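Beta sliding clamp (Borrelia burgdorferi, PDB 6DJ8) probably encircles DNA as a ring-shaped head-to-tail homodimer and tethers DNA polymerases and other proteins to it, conferring processivity. Local coordinates at residues K78-A92 against L127-N141. Sequence-based numbering, arbitrary orientation.
Sequences KVLINASNFYDAVKA and LKEPTFSYEEIENYN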
loop_
_atom_site.group_PDB
_atom_site.type_symbol
_atom_site.label_atom_id
_atom_site.label_comp_id
_atom_site.label_asym_id
_atom_site.label_seq_id
_atom_site.Cartn_x
_atom_site.Cartn_y
_atom_site.Cartn_z
ATOM N N LYS A 78 27.626 -14.087 -21.072
ATOM C CA LYS A 78 26.210 -14.063 -20.733
ATOM C C LYS A 78 26.018 -14.658 -19.344
ATOM O O LYS A 78 26.798 -15.507 -18.906
ATOM C CB LYS A 78 25.349 -14.836 -21.749
ATOM C CG LYS A 78 25.477 -14.361 -23.188
ATOM C CD LYS A 78 24.421 -15.024 -24.058
ATOM C CE LYS A 78 24.579 -14.657 -25.520
ATOM N NZ LYS A 78 23.233 -14.416 -26.137
ATOM N N VAL A 79 24.983 -14.177 -18.650
ATOM C CA VAL A 79 24.614 -14.637 -17.313
ATOM C C VAL A 79 23.095 -14.726 -17.217
ATOM O O VAL A 79 22.390 -13.783 -17.583
ATOM C CB VAL A 79 25.150 -13.704 -16.206
ATOM C CG1 VAL A 79 24.556 -14.096 -14.882
ATOM C CG2 VAL A 79 26.662 -13.803 -16.128
ATOM N N LEU A 80 22.595 -15.859 -16.730
ATOM C CA LEU A 80 21.187 -16.019 -16.391
ATOM C C LEU A 80 21.044 -15.924 -14.876
ATOM O O LEU A 80 21.663 -16.711 -14.144
ATOM C CB LEU A 80 20.668 -17.359 -16.898
ATOM C CG LEU A 80 19.172 -17.621 -16.812
ATOM C CD1 LEU A 80 18.439 -16.710 -17.792
ATOM C CD2 LEU A 80 18.887 -19.091 -17.121
ATOM N N ILE A 81 20.257 -14.965 -14.400
ATOM C CA ILE A 81 20.166 -14.714 -12.962
ATOM C C ILE A 81 18.734 -14.373 -12.583
ATOM O O ILE A 81 18.048 -13.640 -13.298
ATOM C CB ILE A 81 21.131 -13.599 -12.518
ATOM C CG1 ILE A 81 20.992 -13.314 -11.012
ATOM C CG2 ILE A 81 20.886 -12.320 -13.291
ATOM C CD1 ILE A 81 22.062 -12.387 -10.531
ATOM N N ASN A 82 18.287 -14.918 -11.454
ATOM C CA ASN A 82 16.974 -14.614 -10.900
ATOM C C ASN A 82 16.736 -13.114 -10.854
ATOM O O ASN A 82 17.535 -12.372 -10.281
ATOM C CB ASN A 82 16.869 -15.221 -9.503
ATOM C CG ASN A 82 15.581 -14.866 -8.819
ATOM O OD1 ASN A 82 15.539 -13.955 -7.982
ATOM N ND2 ASN A 82 14.509 -15.559 -9.188
ATOM N N ALA A 83 15.631 -12.666 -11.476
ATOM C CA ALA A 83 15.418 -11.233 -11.666
ATOM C C ALA A 83 15.231 -10.507 -10.337
ATOM O O ALA A 83 15.716 -9.386 -10.169
ATOM C CB ALA A 83 14.192 -10.989 -12.553
ATOM N N SER A 84 14.472 -11.106 -9.418
ATOM C CA SER A 84 14.178 -10.469 -8.136
ATOM C C SER A 84 15.450 -10.287 -7.300
ATOM O O SER A 84 15.664 -9.227 -6.693
ATOM C CB SER A 84 13.137 -11.313 -7.393
ATOM O OG SER A 84 12.826 -10.773 -6.125
ATOM N N ASN A 85 16.315 -11.302 -7.268
ATOM C CA ASN A 85 17.565 -11.167 -6.519
ATOM C C ASN A 85 18.477 -10.121 -7.146
ATOM O O ASN A 85 19.087 -9.314 -6.438
ATOM C CB ASN A 85 18.287 -12.508 -6.430
ATOM C CG ASN A 85 17.567 -13.495 -5.545
ATOM O OD1 ASN A 85 16.624 -13.137 -4.841
ATOM N ND2 ASN A 85 18.013 -14.748 -5.568
ATOM N N PHE A 86 18.582 -10.118 -8.474
ATOM C CA PHE A 86 19.451 -9.156 -9.138
ATOM C C PHE A 86 18.975 -7.737 -8.887
ATOM O O PHE A 86 19.777 -6.836 -8.626
ATOM C CB PHE A 86 19.488 -9.448 -10.643
ATOM C CG PHE A 86 20.578 -8.731 -11.372
ATOM C CD1 PHE A 86 21.784 -8.456 -10.751
ATOM C CD2 PHE A 86 20.389 -8.310 -12.678
ATOM C CE1 PHE A 86 22.789 -7.789 -11.422
ATOM C CE2 PHE A 86 21.394 -7.653 -13.355
ATOM C CZ PHE A 86 22.599 -7.389 -12.717
ATOM N N TYR A 87 17.663 -7.519 -8.980
ATOM C CA TYR A 87 17.099 -6.216 -8.656
ATOM C C TYR A 87 17.416 -5.827 -7.218
ATOM O O TYR A 87 17.781 -4.679 -6.937
ATOM C CB TYR A 87 15.585 -6.243 -8.881
ATOM C CG TYR A 87 14.909 -4.909 -8.689
ATOM C CD1 TYR A 87 15.282 -3.817 -9.456
ATOM C CD2 TYR A 87 13.894 -4.738 -7.748
ATOM C CE1 TYR A 87 14.670 -2.580 -9.302
ATOM C CE2 TYR A 87 13.266 -3.492 -7.581
ATOM C CZ TYR A 87 13.664 -2.424 -8.373
ATOM O OH TYR A 87 13.077 -1.191 -8.251
ATOM N N ASP A 88 17.256 -6.765 -6.287
ATOM C CA ASP A 88 17.559 -6.461 -4.890
ATOM C C ASP A 88 19.015 -6.057 -4.722
ATOM O O ASP A 88 19.322 -5.078 -4.025
ATOM C CB ASP A 88 17.223 -7.664 -4.017
ATOM C CG ASP A 88 15.732 -7.813 -3.796
ATOM O OD1 ASP A 88 14.986 -6.880 -4.150
ATOM O OD2 ASP A 88 15.303 -8.865 -3.284
ATOM N N ALA A 89 19.925 -6.771 -5.395
ATOM C CA ALA A 89 21.348 -6.454 -5.307
ATOM C C ALA A 89 21.610 -5.017 -5.724
ATOM O O ALA A 89 22.306 -4.265 -5.031
ATOM C CB ALA A 89 22.151 -7.431 -6.173
ATOM N N VAL A 90 21.060 -4.618 -6.866
ATOM C CA VAL A 90 21.314 -3.283 -7.376
ATOM C C VAL A 90 20.645 -2.220 -6.489
ATOM O O VAL A 90 21.188 -1.126 -6.292
ATOM C CB VAL A 90 20.850 -3.231 -8.849
ATOM C CG1 VAL A 90 20.793 -1.822 -9.351
ATOM C CG2 VAL A 90 21.781 -4.126 -9.712
ATOM N N LYS A 91 19.456 -2.510 -5.957
ATOM C CA LYS A 91 18.871 -1.604 -4.968
ATOM C C LYS A 91 19.756 -1.526 -3.729
ATOM O O LYS A 91 19.945 -0.449 -3.140
ATOM C CB LYS A 91 17.468 -2.069 -4.569
ATOM C CG LYS A 91 16.351 -1.493 -5.439
ATOM C CD LYS A 91 14.941 -1.851 -4.952
ATOM C CE LYS A 91 14.469 -0.991 -3.757
ATOM N NZ LYS A 91 15.196 -1.165 -2.464
ATOM N N ALA A 92 20.295 -2.670 -3.312
ATOM C CA ALA A 92 21.147 -2.685 -2.126
ATOM C C ALA A 92 22.324 -1.739 -2.300
ATOM O O ALA A 92 22.737 -1.081 -1.344
ATOM C CB ALA A 92 21.627 -4.115 -1.853
ATOM N N LEU A 127 28.509 -7.973 -2.482
ATOM C CA LEU A 127 27.342 -8.826 -2.655
ATOM C C LEU A 127 27.729 -10.028 -3.500
ATOM O O LEU A 127 28.545 -9.919 -4.416
ATOM C CB LEU A 127 26.198 -8.090 -3.354
ATOM C CG LEU A 127 25.880 -6.655 -2.938
ATOM C CD1 LEU A 127 24.791 -6.049 -3.850
ATOM C CD2 LEU A 127 25.437 -6.597 -1.456
ATOM N N LYS A 128 27.135 -11.177 -3.200
ATOM C CA LYS A 128 27.336 -12.381 -3.997
ATOM C C LYS A 128 25.967 -12.895 -4.401
ATOM O O LYS A 128 25.163 -13.257 -3.534
ATOM C CB LYS A 128 28.113 -13.462 -3.231
ATOM C CG LYS A 128 29.544 -13.089 -2.912
ATOM C CD LYS A 128 30.336 -14.297 -2.393
ATOM C CE LYS A 128 31.777 -13.918 -2.079
ATOM N NZ LYS A 128 32.536 -15.008 -1.363
ATOM N N GLU A 129 25.713 -12.934 -5.707
ATOM C CA GLU A 129 24.421 -13.358 -6.245
ATOM C C GLU A 129 24.601 -14.632 -7.057
ATOM O O GLU A 129 25.266 -14.612 -8.112
ATOM C CB GLU A 129 23.808 -12.261 -7.109
ATOM C CG GLU A 129 23.347 -11.026 -6.326
ATOM C CD GLU A 129 22.101 -11.295 -5.472
ATOM O OE1 GLU A 129 21.496 -12.389 -5.597
ATOM O OE2 GLU A 129 21.715 -10.397 -4.680
ATOM N N PRO A 130 24.040 -15.746 -6.614
ATOM C CA PRO A 130 24.165 -16.983 -7.384
ATOM C C PRO A 130 23.452 -16.867 -8.716
ATOM O O PRO A 130 22.471 -16.133 -8.861
ATOM C CB PRO A 130 23.536 -18.059 -6.485
ATOM C CG PRO A 130 22.851 -17.312 -5.361
ATOM C CD PRO A 130 23.630 -16.029 -5.233
ATOM N N THR A 131 24.001 -17.565 -9.703
ATOM C CA THR A 131 23.513 -17.541 -11.077
ATOM C C THR A 131 23.186 -18.946 -11.550
ATOM O O THR A 131 23.514 -19.940 -10.901
ATOM C CB THR A 131 24.547 -16.913 -12.018
ATOM O OG1 THR A 131 25.748 -17.704 -11.979
ATOM C CG2 THR A 131 24.861 -15.490 -11.594
ATOM N N PHE A 132 22.531 -19.023 -12.705
ATOM C CA PHE A 132 22.315 -20.326 -13.304
ATOM C C PHE A 132 23.584 -20.797 -13.993
ATOM O O PHE A 132 24.512 -20.023 -14.240
ATOM C CB PHE A 132 21.142 -20.275 -14.282
ATOM C CG PHE A 132 19.817 -20.198 -13.599
ATOM C CD1 PHE A 132 19.297 -18.974 -13.209
ATOM C CD2 PHE A 132 19.111 -21.353 -13.297
ATOM C CE1 PHE A 132 18.088 -18.898 -12.543
ATOM C CE2 PHE A 132 17.896 -21.287 -12.634
ATOM C CZ PHE A 132 17.384 -20.058 -12.256
ATOM N N SER A 133 23.632 -22.100 -14.259
ATOM C CA SER A 133 24.718 -22.696 -15.019
ATOM C C SER A 133 24.632 -22.260 -16.477
ATOM O O SER A 133 23.579 -21.833 -16.961
ATOM C CB SER A 133 24.683 -24.224 -14.915
ATOM N N TYR A 134 25.775 -22.332 -17.169
ATOM C CA TYR A 134 25.801 -21.979 -18.586
ATOM C C TYR A 134 24.868 -22.859 -19.415
ATOM O O TYR A 134 24.309 -22.393 -20.416
ATOM C CB TYR A 134 27.230 -22.077 -19.122
ATOM N N GLU A 135 24.666 -24.119 -19.009
ATOM C CA GLU A 135 23.768 -25.005 -19.746
ATOM C C GLU A 135 22.316 -24.546 -19.686
ATOM O O GLU A 135 21.532 -24.887 -20.578
ATOM C CB GLU A 135 23.876 -26.447 -19.229
ATOM C CG GLU A 135 25.252 -27.094 -19.397
ATOM C CD GLU A 135 26.289 -26.541 -18.441
ATOM O OE1 GLU A 135 25.971 -26.394 -17.242
ATOM O OE2 GLU A 135 27.416 -26.240 -18.891
ATOM N N GLU A 136 21.941 -23.756 -18.679
ATOM C CA GLU A 136 20.565 -23.293 -18.599
ATOM C C GLU A 136 20.279 -22.147 -19.560
ATOM O O GLU A 136 19.107 -21.876 -19.841
ATOM C CB GLU A 136 20.231 -22.865 -17.166
ATOM C CG GLU A 136 20.066 -24.013 -16.163
ATOM C CD GLU A 136 18.839 -24.888 -16.436
ATOM O OE1 GLU A 136 17.982 -24.513 -17.271
ATOM O OE2 GLU A 136 18.722 -25.953 -15.790
ATOM N N ILE A 137 21.311 -21.477 -20.075
ATOM C CA ILE A 137 21.073 -20.338 -20.957
ATOM C C ILE A 137 20.426 -20.804 -22.252
ATOM O O ILE A 137 19.518 -20.149 -22.780
ATOM C CB ILE A 137 22.373 -19.554 -21.212
ATOM C CG1 ILE A 137 22.850 -18.890 -19.917
ATOM C CG2 ILE A 137 22.146 -18.484 -22.269
ATOM C CD1 ILE A 137 24.083 -18.034 -20.081
ATOM N N GLU A 138 20.882 -21.939 -22.787
ATOM C CA GLU A 138 20.289 -22.458 -24.014
ATOM C C GLU A 138 18.787 -22.660 -23.860
ATOM O O GLU A 138 18.027 -22.408 -24.801
ATOM C CB GLU A 138 20.969 -23.768 -24.404
ATOM N N ASN A 139 18.337 -23.044 -22.666
ATOM C CA ASN A 139 16.912 -23.251 -22.436
ATOM C C ASN A 139 16.121 -21.948 -22.536
ATOM O O ASN A 139 14.942 -21.973 -22.904
ATOM C CB ASN A 139 16.694 -23.880 -21.059
ATOM C CG ASN A 139 17.298 -25.274 -20.943
ATOM O OD1 ASN A 139 17.570 -25.940 -21.943
ATOM N ND2 ASN A 139 17.515 -25.716 -19.706
ATOM N N TYR A 140 16.742 -20.808 -22.215
ATOM C CA TYR A 140 16.060 -19.518 -22.094
ATOM C C TYR A 140 16.153 -18.634 -23.335
ATOM O O TYR A 140 15.171 -17.973 -23.688
ATOM C CB TYR A 140 16.634 -18.748 -20.887
ATOM C CG TYR A 140 15.835 -17.553 -20.385
ATOM C CD1 TYR A 140 14.957 -17.685 -19.318
ATOM C CD2 TYR A 140 15.980 -16.284 -20.954
ATOM C CE1 TYR A 140 14.223 -16.590 -18.835
ATOM C CE2 TYR A 140 15.245 -15.172 -20.474
ATOM C CZ TYR A 140 14.370 -15.341 -19.415
ATOM O OH TYR A 140 13.638 -14.273 -18.911
ATOM N N ASN A 141 17.304 -18.610 -24.007
ATOM C CA ASN A 141 17.637 -17.527 -24.930
ATOM C C ASN A 141 16.656 -17.414 -26.099
ATOM O O ASN A 141 16.084 -18.403 -26.572
ATOM C CB ASN A 141 19.058 -17.708 -25.473
ATOM C CG ASN A 141 19.748 -16.380 -25.772
ATOM O OD1 ASN A 141 19.101 -15.352 -26.004
ATOM N ND2 ASN A 141 21.075 -16.401 -25.763
HETATM O O HOH W 1 20.038 -16.809 -10.056
HETATM O O HOH W 2 20.401 -14.793 -7.124
#
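Leu80 forms the apolar centre, lodged between Phe132, Ile137 and Tyr140. Its chi1 of -172°, CG anti to the backbone N, carries the branch point between the Phe132 and Tyr140 rings, where the methyls fork to one ring each: CD1 sits over one face of Tyr140, 4.0 Å from the centroid and 18° off the normal, a CH-pi contact, while CD2 lies 3.8 Å from Phe132 CG. Ile137 CG1 packs on Leu80 CB at 4.0 Å. Trp42 also meets the Tyr140 ring. At the backbone, Phe132 N donates to Leu80 O (2.9 Å, N-H...O 174°), holding the chain at Phe132 against edge strand 77-82. Water carries the link onward: one molecule accepts from Asn82 N and donates to Pro130 O, and a second joins Pro130 O, Glu129 OE1 and Asn85 ND2. Asn82 N-caps helix 83-92, its OD1 accepting from Asn85 N (2.9 Å). Glu129, bent at chi2, brings its carboxylate over that helix, with OE2 3.3 Å from Ala89 CB. The chemistry thus changes along the contact: apolar packing and a nearly straight backbone bond join 131-140 to strand 77-82, waters tie the start of helix 83-92 to Glu129 and Pro130, and Glu129 reaches across the clamp's dimer interface, salt-bridged to Arg324 and hydrogen-bonded to Tyr297 of the second subunit.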